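Local coordinates for ribosome-inactivating protein 3 (Zea mays, PDB 2PQI) that belongs to the ribosome-inactivating protein family, a maize member also known as B-32 protein, with a mixed beta sheet packed against helices, at residues F7-A12 with L57-S62. Sequence-based numbering, arbitrary orientation.
Sequences FPVEDA and LKTRTS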
ATOM      1  N   PHE A   7      -1.533   6.676  13.517  1.00 33.97           N
ATOM      2  CA  PHE A   7      -2.913   6.315  13.207  1.00 33.59           C
ATOM      3  C   PHE A   7      -3.467   5.475  14.355  1.00 33.05           C
ATOM      4  O   PHE A   7      -3.053   4.327  14.544  1.00 30.87           O
ATOM      5  CB  PHE A   7      -3.009   5.491  11.923  1.00 33.80           C
ATOM      6  CG  PHE A   7      -4.434   5.219  11.484  1.00 37.02           C
ATOM      7  CD1 PHE A   7      -4.734   4.135  10.670  1.00 36.58           C
ATOM      8  CD2 PHE A   7      -5.471   6.065  11.873  1.00 37.58           C
ATOM      9  CE1 PHE A   7      -6.046   3.891  10.248  1.00 37.96           C
ATOM     10  CE2 PHE A   7      -6.785   5.830  11.457  1.00 40.59           C
ATOM     11  CZ  PHE A   7      -7.070   4.736  10.638  1.00 37.90           C
ATOM     12  N   PRO A   8      -4.385   6.049  15.157  1.00 33.68           N
ATOM     13  CA  PRO A   8      -5.019   5.361  16.300  1.00 33.79           C
ATOM     14  C   PRO A   8      -6.058   4.382  15.758  1.00 33.47           C
ATOM     15  O   PRO A   8      -7.245   4.704  15.682  1.00 29.91           O
ATOM     16  CB  PRO A   8      -5.674   6.507  17.076  1.00 31.46           C
ATOM     17  CG  PRO A   8      -4.833   7.711  16.710  1.00 32.97           C
ATOM     18  CD  PRO A   8      -4.620   7.502  15.228  1.00 33.70           C
ATOM     19  N   VAL A   9      -5.610   3.184  15.397  1.00 31.07           N
ATOM     20  CA  VAL A   9      -6.493   2.188  14.796  1.00 34.24           C
ATOM     21  C   VAL A   9      -7.837   1.945  15.495  1.00 35.52           C
ATOM     22  O   VAL A   9      -8.895   2.054  14.870  1.00 34.52           O
ATOM     23  CB  VAL A   9      -5.753   0.839  14.625  1.00 33.89           C
ATOM     24  CG1 VAL A   9      -6.538  -0.078  13.707  1.00 33.65           C
ATOM     25  CG2 VAL A   9      -4.372   1.083  14.056  1.00 38.35           C
ATOM     26  N   GLU A  10      -7.802   1.630  16.787  1.00 36.02           N
ATOM     27  CA  GLU A  10      -9.026   1.353  17.526  1.00 37.03           C
ATOM     28  C   GLU A  10      -9.947   2.565  17.738  1.00 41.61           C
ATOM     29  O   GLU A  10     -11.170   2.415  17.818  1.00 43.83           O
ATOM     30  CB  GLU A  10      -8.673   0.696  18.868  1.00 33.08           C
ATOM     31  CG  GLU A  10      -7.788  -0.550  18.707  1.00 39.62           C
ATOM     32  CD  GLU A  10      -7.808  -1.484  19.905  1.00 40.52           C
ATOM     33  OE1 GLU A  10      -8.920  -1.817  20.374  1.00 40.60           O
ATOM     34  OE2 GLU A  10      -6.719  -1.910  20.362  1.00 39.43           O
ATOM     35  N   ASP A  11      -9.362   3.760  17.796  1.00 44.24           N
ATOM     36  CA  ASP A  11     -10.105   4.998  18.018  1.00 41.82           C
ATOM     37  C   ASP A  11     -11.019   5.409  16.868  1.00 43.69           C
ATOM     38  O   ASP A  11     -10.584   6.084  15.935  1.00 44.91           O
ATOM     39  CB  ASP A  11      -9.129   6.135  18.281  1.00 44.48           C
ATOM     40  CG  ASP A  11      -9.786   7.323  18.941  1.00 49.57           C
ATOM     41  OD1 ASP A  11     -10.981   7.570  18.657  1.00 50.32           O
ATOM     42  OD2 ASP A  11      -9.104   8.013  19.734  1.00 48.35           O
ATOM     43  N   ALA A  12     -12.294   5.036  16.958  1.00 41.82           N
ATOM     44  CA  ALA A  12     -13.284   5.354  15.926  1.00 38.21           C
ATOM     45  C   ALA A  12     -13.460   6.843  15.630  1.00 40.21           C
ATOM     46  O   ALA A  12     -14.158   7.216  14.678  1.00 33.40           O
ATOM     47  CB  ALA A  12     -14.630   4.750  16.307  1.00 41.59           C
ATOM     48  N   LEU A  57       1.081   2.446  13.069  1.00 29.16           N
ATOM     49  CA  LEU A  57      -0.299   2.072  13.289  1.00 28.52           C
ATOM     50  C   LEU A  57      -0.330   1.572  14.732  1.00 31.02           C
ATOM     51  O   LEU A  57       0.373   0.613  15.089  1.00 28.34           O
ATOM     52  CB  LEU A  57      -0.701   0.957  12.320  1.00 23.29           C
ATOM     53  CG  LEU A  57      -0.505   1.233  10.821  1.00 26.26           C
ATOM     54  CD1 LEU A  57      -0.789  -0.047  10.021  1.00 20.05           C
ATOM     55  CD2 LEU A  57      -1.423   2.382  10.353  1.00 21.61           C
ATOM     56  N   LYS A  58      -1.109   2.238  15.577  1.00 31.31           N
ATOM     57  CA  LYS A  58      -1.165   1.812  16.967  1.00 33.95           C
ATOM     58  C   LYS A  58      -2.570   1.572  17.465  1.00 30.23           C
ATOM     59  O   LYS A  58      -3.469   2.368  17.237  1.00 32.01           O
ATOM     60  CB  LYS A  58      -0.456   2.822  17.870  1.00 34.72           C
ATOM     61  CG  LYS A  58      -1.294   3.976  18.311  1.00 34.58           C
ATOM     62  CD  LYS A  58      -0.638   4.653  19.503  1.00 42.25           C
ATOM     63  CE  LYS A  58      -0.427   3.668  20.646  1.00 40.28           C
ATOM     64  NZ  LYS A  58       0.160   4.339  21.826  1.00 45.77           N
ATOM     65  N   THR A  59      -2.751   0.441  18.128  1.00 35.48           N
ATOM     66  CA  THR A  59      -4.045   0.070  18.669  1.00 39.52           C
ATOM     67  C   THR A  59      -4.102   0.570  20.100  1.00 42.86           C
ATOM     68  O   THR A  59      -3.414   1.524  20.452  1.00 47.94           O
ATOM     69  CB  THR A  59      -4.222  -1.452  18.655  1.00 37.77           C
ATOM     70  OG1 THR A  59      -3.098  -2.068  19.303  1.00 33.91           O
ATOM     71  CG2 THR A  59      -4.335  -1.955  17.227  1.00 35.04           C
ATOM     72  N   ARG A  60      -4.917  -0.060  20.931  1.00 43.85           N
ATOM     73  CA  ARG A  60      -5.005   0.373  22.317  1.00 44.53           C
ATOM     74  C   ARG A  60      -4.004  -0.389  23.194  1.00 42.84           C
ATOM     75  O   ARG A  60      -3.691   0.021  24.310  1.00 41.49           O
ATOM     76  CB  ARG A  60      -6.443   0.200  22.819  1.00 46.11           C
ATOM     77  CG  ARG A  60      -7.344   1.394  22.504  1.00 48.44           C
ATOM     78  CD  ARG A  60      -8.813   1.049  22.674  1.00 50.42           C
ATOM     79  NE  ARG A  60      -9.023   0.113  23.776  1.00 59.74           N
ATOM     80  CZ  ARG A  60      -8.833   0.400  25.064  1.00 62.44           C
ATOM     81  NH1 ARG A  60      -8.427   1.612  25.429  1.00 64.63           N
ATOM     82  NH2 ARG A  60      -9.038  -0.533  25.989  1.00 56.71           N
ATOM     83  N   THR A  61      -3.461  -1.471  22.653  1.00 41.24           N
ATOM     84  CA  THR A  61      -2.520  -2.298  23.390  1.00 40.95           C
ATOM     85  C   THR A  61      -1.127  -2.430  22.792  1.00 41.74           C
ATOM     86  O   THR A  61      -0.160  -2.647  23.522  1.00 44.24           O
ATOM     87  CB  THR A  61      -3.084  -3.682  23.551  1.00 40.12           C
ATOM     88  OG1 THR A  61      -3.776  -4.037  22.348  1.00 42.00           O
ATOM     89  CG2 THR A  61      -4.039  -3.721  24.730  1.00 42.31           C
ATOM     90  N   SER A  62      -1.011  -2.324  21.474  1.00 43.29           N
ATOM     91  CA  SER A  62       0.300  -2.430  20.845  1.00 43.09           C
ATOM     92  C   SER A  62       0.381  -1.572  19.592  1.00 39.30           C
ATOM     93  O   SER A  62      -0.500  -0.749  19.336  1.00 42.36           O
ATOM     94  CB  SER A  62       0.597  -3.889  20.491  1.00 48.09           C
ATOM     95  OG  SER A  62       1.979  -4.068  20.237  1.00 51.16           O
TER
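E10 reaches across to the turn after strand 52-58 and accepts a hydrogen bond from R60 N at OE2; the distance from R60 N to E10 OE2 is 2.6 Å and the N-H...O angle 163°, so the bond is nearly straight, although the donor sits above the carboxylate plane. E10 CG beside the backbone N (chi1 -54°) and an extended chain beyond it carry the carboxylate this far, laying E10 CG against T59 CB at 3.7 Å. The other oxygen, E10 OE1, lies at the edge of the R60 guanidinium, 3.9 Å from R60 NE. At that distance the salt bridge is long, and with the planes 76° apart the groups do not meet as a coplanar pair.

Toward the sheet, the evidence is backbone pairing: K58 N donates to F7 O (3.0 Å), and V9 N returns a more bent bond to K58 O. F7 pairs with L57 and P8 with K58 in parallel register, so 2-8 runs beside 52-58; it is an outermost strand of the mixed sheet in this ribosome-inactivating protein fold. On the face carrying F7 and L57, L57 CD2 meets the ring edge in plane, 3.8 Å from F7 CD1; just past the strand, V9 CG2 approaches L57 CB at 4.1 Å.

Further out, T59 OG1 donates to S62 O, which also accepts from T59 N, tying the turn that presents R60 N; N134 of helix 126-137 hydrogen-bonds the same hydroxyl. M129 of that helix touches both F7 and V9, R126 bonds V9 O, and F19 stacks on the F7 ring.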